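Local coordinates for protein type II restriction enzyme NgoMIV (Neisseria gonorrhoeae, PDB 1FIU) that recognises the double-stranded DNA sequence 5'-GCCGGC-3' as a homotetramer and cleaves it after the first G, using two magnesium ions per subunit, at residues 48-53 / 246-251; 67-72 / 219-224. One frame throughout, in Å; residues are numbered along the deposited sequence.

Contact 1: 48-53 / 246-251; sequences ADLLHS and LYELEQ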
loop_
_atom_site.group_PDB
_atom_site.type_symbol
_atom_site.label_atom_id
_atom_site.label_comp_id
_atom_site.label_asym_id
_atom_site.label_seq_id
_atom_site.Cartn_x
_atom_site.Cartn_y
_atom_site.Cartn_z
ATOM N N ALA I 48 17.572 33.713 -7.895
ATOM C CA ALA I 48 18.650 33.872 -8.868
ATOM C C ALA I 48 19.545 35.049 -8.468
ATOM O O ALA I 48 20.762 34.999 -8.642
ATOM C CB ALA I 48 18.077 34.080 -10.260
ATOM N N ASP I 49 18.959 36.111 -7.919
ATOM C CA ASP I 49 19.783 37.254 -7.498
ATOM C C ASP I 49 20.706 36.820 -6.354
ATOM O O ASP I 49 21.893 37.145 -6.329
ATOM C CB ASP I 49 18.912 38.427 -7.027
ATOM C CG ASP I 49 19.744 39.648 -6.635
ATOM O OD1 ASP I 49 20.383 40.247 -7.533
ATOM O OD2 ASP I 49 19.777 39.999 -5.430
ATOM N N LEU I 50 20.155 36.071 -5.409
ATOM C CA LEU I 50 20.938 35.597 -4.288
ATOM C C LEU I 50 22.019 34.613 -4.729
ATOM O O LEU I 50 22.990 34.381 -4.005
ATOM C CB LEU I 50 20.018 34.961 -3.253
ATOM C CG LEU I 50 19.198 36.003 -2.485
ATOM C CD1 LEU I 50 18.274 35.275 -1.521
ATOM C CD2 LEU I 50 20.129 36.967 -1.736
ATOM N N LEU I 51 21.856 34.055 -5.927
ATOM C CA LEU I 51 22.828 33.111 -6.479
ATOM C C LEU I 51 23.808 33.821 -7.414
ATOM O O LEU I 51 24.690 33.194 -8.007
ATOM C CB LEU I 51 22.090 32.004 -7.231
ATOM C CG LEU I 51 21.788 30.731 -6.426
ATOM C CD1 LEU I 51 20.972 31.040 -5.190
ATOM C CD2 LEU I 51 21.051 29.751 -7.314
ATOM N N HIS I 52 23.633 35.135 -7.530
ATOM C CA HIS I 52 24.461 35.988 -8.378
ATOM C C HIS I 52 24.364 35.674 -9.869
ATOM O O HIS I 52 25.345 35.798 -10.615
ATOM C CB HIS I 52 25.923 35.929 -7.924
ATOM C CG HIS I 52 26.107 36.200 -6.465
ATOM N ND1 HIS I 52 25.775 37.406 -5.883
ATOM C CD2 HIS I 52 26.578 35.417 -5.465
ATOM C CE1 HIS I 52 26.036 37.354 -4.589
ATOM N NE2 HIS I 52 26.523 36.157 -4.307
ATOM N N SER I 53 23.178 35.268 -10.314
ATOM C CA SER I 53 22.968 34.970 -11.722
ATOM C C SER I 53 22.977 36.297 -12.465
ATOM O O SER I 53 22.317 37.246 -12.033
ATOM C CB SER I 53 21.614 34.298 -11.943
ATOM O OG SER I 53 21.402 34.014 -13.319
ATOM N N LEU I 246 17.512 26.077 -0.806
ATOM C CA LEU I 246 16.580 26.297 0.278
ATOM C C LEU I 246 16.753 27.593 1.063
ATOM O O LEU I 246 15.758 28.252 1.370
ATOM C CB LEU I 246 16.620 25.111 1.254
ATOM C CG LEU I 246 15.412 25.093 2.208
ATOM C CD1 LEU I 246 14.198 24.462 1.529
ATOM C CD2 LEU I 246 15.759 24.326 3.452
ATOM N N TYR I 247 17.998 27.926 1.395
ATOM C CA TYR I 247 18.294 29.129 2.172
ATOM C C TYR I 247 17.824 30.377 1.437
ATOM O O TYR I 247 17.249 31.287 2.048
ATOM C CB TYR I 247 19.794 29.226 2.439
ATOM C CG TYR I 247 20.389 27.960 3.041
ATOM C CD1 TYR I 247 21.710 27.597 2.761
ATOM C CD2 TYR I 247 19.620 27.118 3.847
ATOM C CE1 TYR I 247 22.251 26.414 3.260
ATOM C CE2 TYR I 247 20.151 25.923 4.359
ATOM C CZ TYR I 247 21.466 25.581 4.052
ATOM O OH TYR I 247 21.998 24.391 4.502
ATOM N N GLU I 248 18.071 30.409 0.135
ATOM C CA GLU I 248 17.685 31.543 -0.693
ATOM C C GLU I 248 16.166 31.629 -0.830
ATOM O O GLU I 248 15.597 32.732 -0.805
ATOM C CB GLU I 248 18.360 31.444 -2.057
ATOM C CG GLU I 248 19.889 31.495 -1.997
ATOM C CD GLU I 248 20.557 30.191 -1.538
ATOM O OE1 GLU I 248 19.854 29.177 -1.299
ATOM O OE2 GLU I 248 21.805 30.192 -1.428
ATOM N N LEU I 249 15.500 30.475 -0.966
ATOM C CA LEU I 249 14.046 30.442 -1.040
ATOM C C LEU I 249 13.477 31.020 0.258
ATOM O O LEU I 249 12.555 31.842 0.231
ATOM C CB LEU I 249 13.536 29.000 -1.200
ATOM C CG LEU I 249 12.030 28.747 -1.055
ATOM C CD1 LEU I 249 11.191 29.617 -2.002
ATOM C CD2 LEU I 249 11.790 27.268 -1.386
ATOM N N GLU I 250 14.024 30.585 1.390
ATOM C CA GLU I 250 13.552 31.065 2.691
ATOM C C GLU I 250 13.754 32.574 2.815
ATOM O O GLU I 250 12.859 33.283 3.291
ATOM C CB GLU I 250 14.292 30.363 3.836
ATOM C CG GLU I 250 13.791 30.749 5.221
ATOM C CD GLU I 250 14.587 30.087 6.347
ATOM O OE1 GLU I 250 15.803 29.841 6.181
ATOM O OE2 GLU I 250 13.991 29.829 7.411
ATOM N N GLN I 251 14.913 33.056 2.378
ATOM C CA GLN I 251 15.212 34.498 2.467
ATOM C C GLN I 251 14.253 35.324 1.608
ATOM O O GLN I 251 13.770 36.393 2.042
ATOM C CB GLN I 251 16.658 34.763 2.033
ATOM C CG GLN I 251 17.183 36.169 2.373
ATOM C CD GLN I 251 18.669 36.323 2.049
ATOM O OE1 GLN I 251 19.484 35.459 2.390
ATOM N NE2 GLN I 251 19.024 37.422 1.389
HETATM O O HOH W 1 23.742 31.723 -2.645
#
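Leu-50, the last residue of helix 38-50, faces Glu-248 in the first turn of helix 246-256, and their CA atoms stand 6.3 Å apart. The chain leaves helical geometry two residues on, at His-52, whose positive phi (64°) closes the helix in a Schellman motif: Ser-53 N bonds to Ala-48 O and His-52 N to Asp-49 O.

Leu-50 does most of the touching. Its CB lies 3.7 Å from Glu-248 CG. Its two methyls rest against the side chain of Gln-251, with CD2 3.3 Å from the amide NE2 and CD1 close to CB and CD. Gln-251 can meet them because CG is anti to the backbone N (chi1 -167°) and the chain then runs out extended. Leu-51 reaches Glu-248 CG from a direction roughly square to that of Leu-50. Its CD1 packs 3.4 Å from Glu-248 CG, the two side chains crossing at about a right angle. Glu-248 is bent at chi2 (77°), which carries the carboxylate past this methyl.

No direct hydrogen bond joins the segments. One water bridges them, donating to Leu-50 O at 3.1 Å and to Glu-248 OE2 at 2.8 Å. The other carboxylate oxygen, OE1, forms a salt bridge with Arg-9 of helix 4-18.

The contact joins a helix C-terminus to a helix N-terminus. Leucine carbons pack on the aliphatic part of Glu-248, while its charged end is shared between Arg-9 and the water. That water also serves a carbonyl of the last helical turn. Arg-9 probably favours the ionised carboxylate.

Contact 2: 67-72 / 219-224; sequences NAFEAI and VTAEPT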
loop_
_atom_site.group_PDB
_atom_site.type_symbol
_atom_site.label_atom_id
_atom_site.label_comp_id
_atom_site.label_asym_id
_atom_site.label_seq_id
_atom_site.Cartn_x
_atom_site.Cartn_y
_atom_site.Cartn_z
ATOM N N ASN I 67 17.626 17.065 -18.273
ATOM C CA ASN I 67 18.828 16.220 -18.305
ATOM C C ASN I 67 20.038 16.846 -17.600
ATOM O O ASN I 67 20.756 16.182 -16.835
ATOM C CB ASN I 67 19.172 15.903 -19.768
ATOM C CG ASN I 67 20.444 15.090 -19.902
ATOM O OD1 ASN I 67 21.454 15.587 -20.406
ATOM N ND2 ASN I 67 20.403 13.843 -19.444
ATOM N N ALA I 68 20.271 18.135 -17.840
ATOM C CA ALA I 68 21.406 18.810 -17.234
ATOM C C ALA I 68 21.273 18.878 -15.725
ATOM O O ALA I 68 22.259 18.741 -15.005
ATOM C CB ALA I 68 21.575 20.234 -17.838
ATOM N N PHE I 69 20.049 19.069 -15.233
ATOM C CA PHE I 69 19.832 19.155 -13.793
ATOM C C PHE I 69 20.168 17.794 -13.164
ATOM O O PHE I 69 20.767 17.739 -12.095
ATOM C CB PHE I 69 18.369 19.570 -13.488
ATOM C CG PHE I 69 18.086 19.808 -12.014
ATOM C CD1 PHE I 69 18.820 20.743 -11.278
ATOM C CD2 PHE I 69 17.064 19.094 -11.372
ATOM C CE1 PHE I 69 18.551 20.972 -9.936
ATOM C CE2 PHE I 69 16.783 19.325 -10.010
ATOM C CZ PHE I 69 17.529 20.265 -9.293
ATOM N N GLU I 70 19.788 16.706 -13.835
ATOM C CA GLU I 70 20.097 15.382 -13.313
ATOM C C GLU I 70 21.612 15.218 -13.229
ATOM O O GLU I 70 22.147 14.767 -12.224
ATOM C CB GLU I 70 19.551 14.270 -14.221
ATOM C CG GLU I 70 18.043 14.100 -14.217
ATOM C CD GLU I 70 17.568 13.026 -15.186
ATOM O OE1 GLU I 70 18.426 12.350 -15.802
ATOM O OE2 GLU I 70 16.334 12.850 -15.324
ATOM N N ALA I 71 22.302 15.574 -14.311
ATOM C CA ALA I 71 23.753 15.408 -14.342
ATOM C C ALA I 71 24.471 16.212 -13.255
ATOM O O ALA I 71 25.345 15.700 -12.557
ATOM C CB ALA I 71 24.292 15.793 -15.726
ATOM N N ILE I 72 24.087 17.478 -13.102
ATOM C CA ILE I 72 24.703 18.342 -12.107
ATOM C C ILE I 72 24.383 17.871 -10.677
ATOM O O ILE I 72 25.237 17.936 -9.797
ATOM C CB ILE I 72 24.275 19.797 -12.374
ATOM C CG1 ILE I 72 24.927 20.228 -13.701
ATOM C CG2 ILE I 72 24.684 20.696 -11.240
ATOM C CD1 ILE I 72 24.408 21.544 -14.293
ATOM N N VAL I 219 14.901 15.661 -5.617
ATOM C CA VAL I 219 15.636 16.943 -5.563
ATOM C C VAL I 219 14.946 17.835 -6.594
ATOM O O VAL I 219 14.675 17.404 -7.705
ATOM C CB VAL I 219 17.126 16.773 -5.964
ATOM C CG1 VAL I 219 17.818 18.173 -6.018
ATOM C CG2 VAL I 219 17.834 15.868 -4.942
ATOM N N THR I 220 14.667 19.084 -6.234
ATOM C CA THR I 220 13.957 19.953 -7.162
ATOM C C THR I 220 14.439 21.400 -7.139
ATOM O O THR I 220 14.990 21.865 -6.136
ATOM C CB THR I 220 12.418 19.914 -6.838
ATOM O OG1 THR I 220 11.685 20.583 -7.873
ATOM C CG2 THR I 220 12.126 20.582 -5.485
ATOM N N ALA I 221 14.243 22.101 -8.260
ATOM C CA ALA I 221 14.587 23.518 -8.312
ATOM C C ALA I 221 13.289 24.323 -8.430
ATOM O O ALA I 221 13.325 25.514 -8.727
ATOM C CB ALA I 221 15.514 23.824 -9.477
ATOM N N GLU I 222 12.146 23.679 -8.185
ATOM C CA GLU I 222 10.853 24.392 -8.249
ATOM C C GLU I 222 10.865 25.549 -7.240
ATOM O O GLU I 222 11.137 25.354 -6.047
ATOM C CB GLU I 222 9.703 23.414 -7.951
ATOM C CG GLU I 222 8.346 24.111 -7.697
ATOM C CD GLU I 222 7.918 24.987 -8.864
ATOM O OE1 GLU I 222 7.306 26.047 -8.603
ATOM O OE2 GLU I 222 8.176 24.620 -10.037
ATOM N N PRO I 223 10.519 26.775 -7.681
ATOM C CA PRO I 223 10.551 27.879 -6.714
ATOM C C PRO I 223 9.383 28.027 -5.737
ATOM O O PRO I 223 9.551 28.581 -4.643
ATOM C CB PRO I 223 10.688 29.122 -7.617
ATOM C CG PRO I 223 9.923 28.730 -8.828
ATOM C CD PRO I 223 10.369 27.272 -9.060
ATOM N N THR I 224 8.209 27.531 -6.103
ATOM C CA THR I 224 7.060 27.728 -5.224
ATOM C C THR I 224 6.741 26.654 -4.193
ATOM O O THR I 224 6.698 25.470 -4.514
ATOM C CB THR I 224 5.763 27.992 -6.042
ATOM O OG1 THR I 224 5.384 26.827 -6.790
ATOM C CG2 THR I 224 5.977 29.163 -6.999
#
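The ring of Phe-69 presents an edge to the backbone at the end of strand 215-220. Val-219 O lies at this edge, near the ring plane, 3.7 Å from CE2. The Thr-220 carbonyl carbon and Ala-221 N approach CZ obliquely. Outside the two segments, Trp-188 meets the ring edge-to-face, and Leu-16 and Cys-186 also touch Phe-69.

Phe-69 has CG anti to its own N (chi1 -175°), which sends the ring out from helix 62-81 toward the strand. CZ touches two side chains, Val-219 CG1 at 3.9 Å and Ala-221 CB at 4.1 Å.

Beyond the ring the chain folds on itself. Glu-222 N donates to Thr-220 OG1 at 3.1 Å, an ST turn. That OG1 also hydrogen-bonds Lys-187 O. Glu-222 OE1 accepts from Thr-224 OG1 at 2.8 Å and from Thr-224 N at 3.0 Å, the donors lying on opposite faces of the carboxylate plane. Thr-224 is the N-cap of helix 225-232.

The contact is buried van der Waals packing against backbone and side chains, with no hydrogen bond across; the polar bonds shape the loop behind it. Cys-186, a ligand of magnesium in this entry, packs on Phe-69, consistent with the ring backing the metal site.

How the contacts relate
From the N terminus, helix 38-50 ends in the first segment of contact 1, and the next helix, 62-81, carries the first segment of contact 2. The chain then lays down three of the six strands of the mixed sheet before strand 215-220 returns to helix 62-81 and closes the inner loop. Helix 246-256 later closes the outer loop on 48-53, so contact 2 is enclosed by contact 1. Their centres are 15 Å apart, and they meet where Leu-249 CD1 lies 3.3 Å from Pro-223 O. Contact 2 ties a helix to a central strand beside the metal site. Contact 1 joins two helix ends farther out, away from that site.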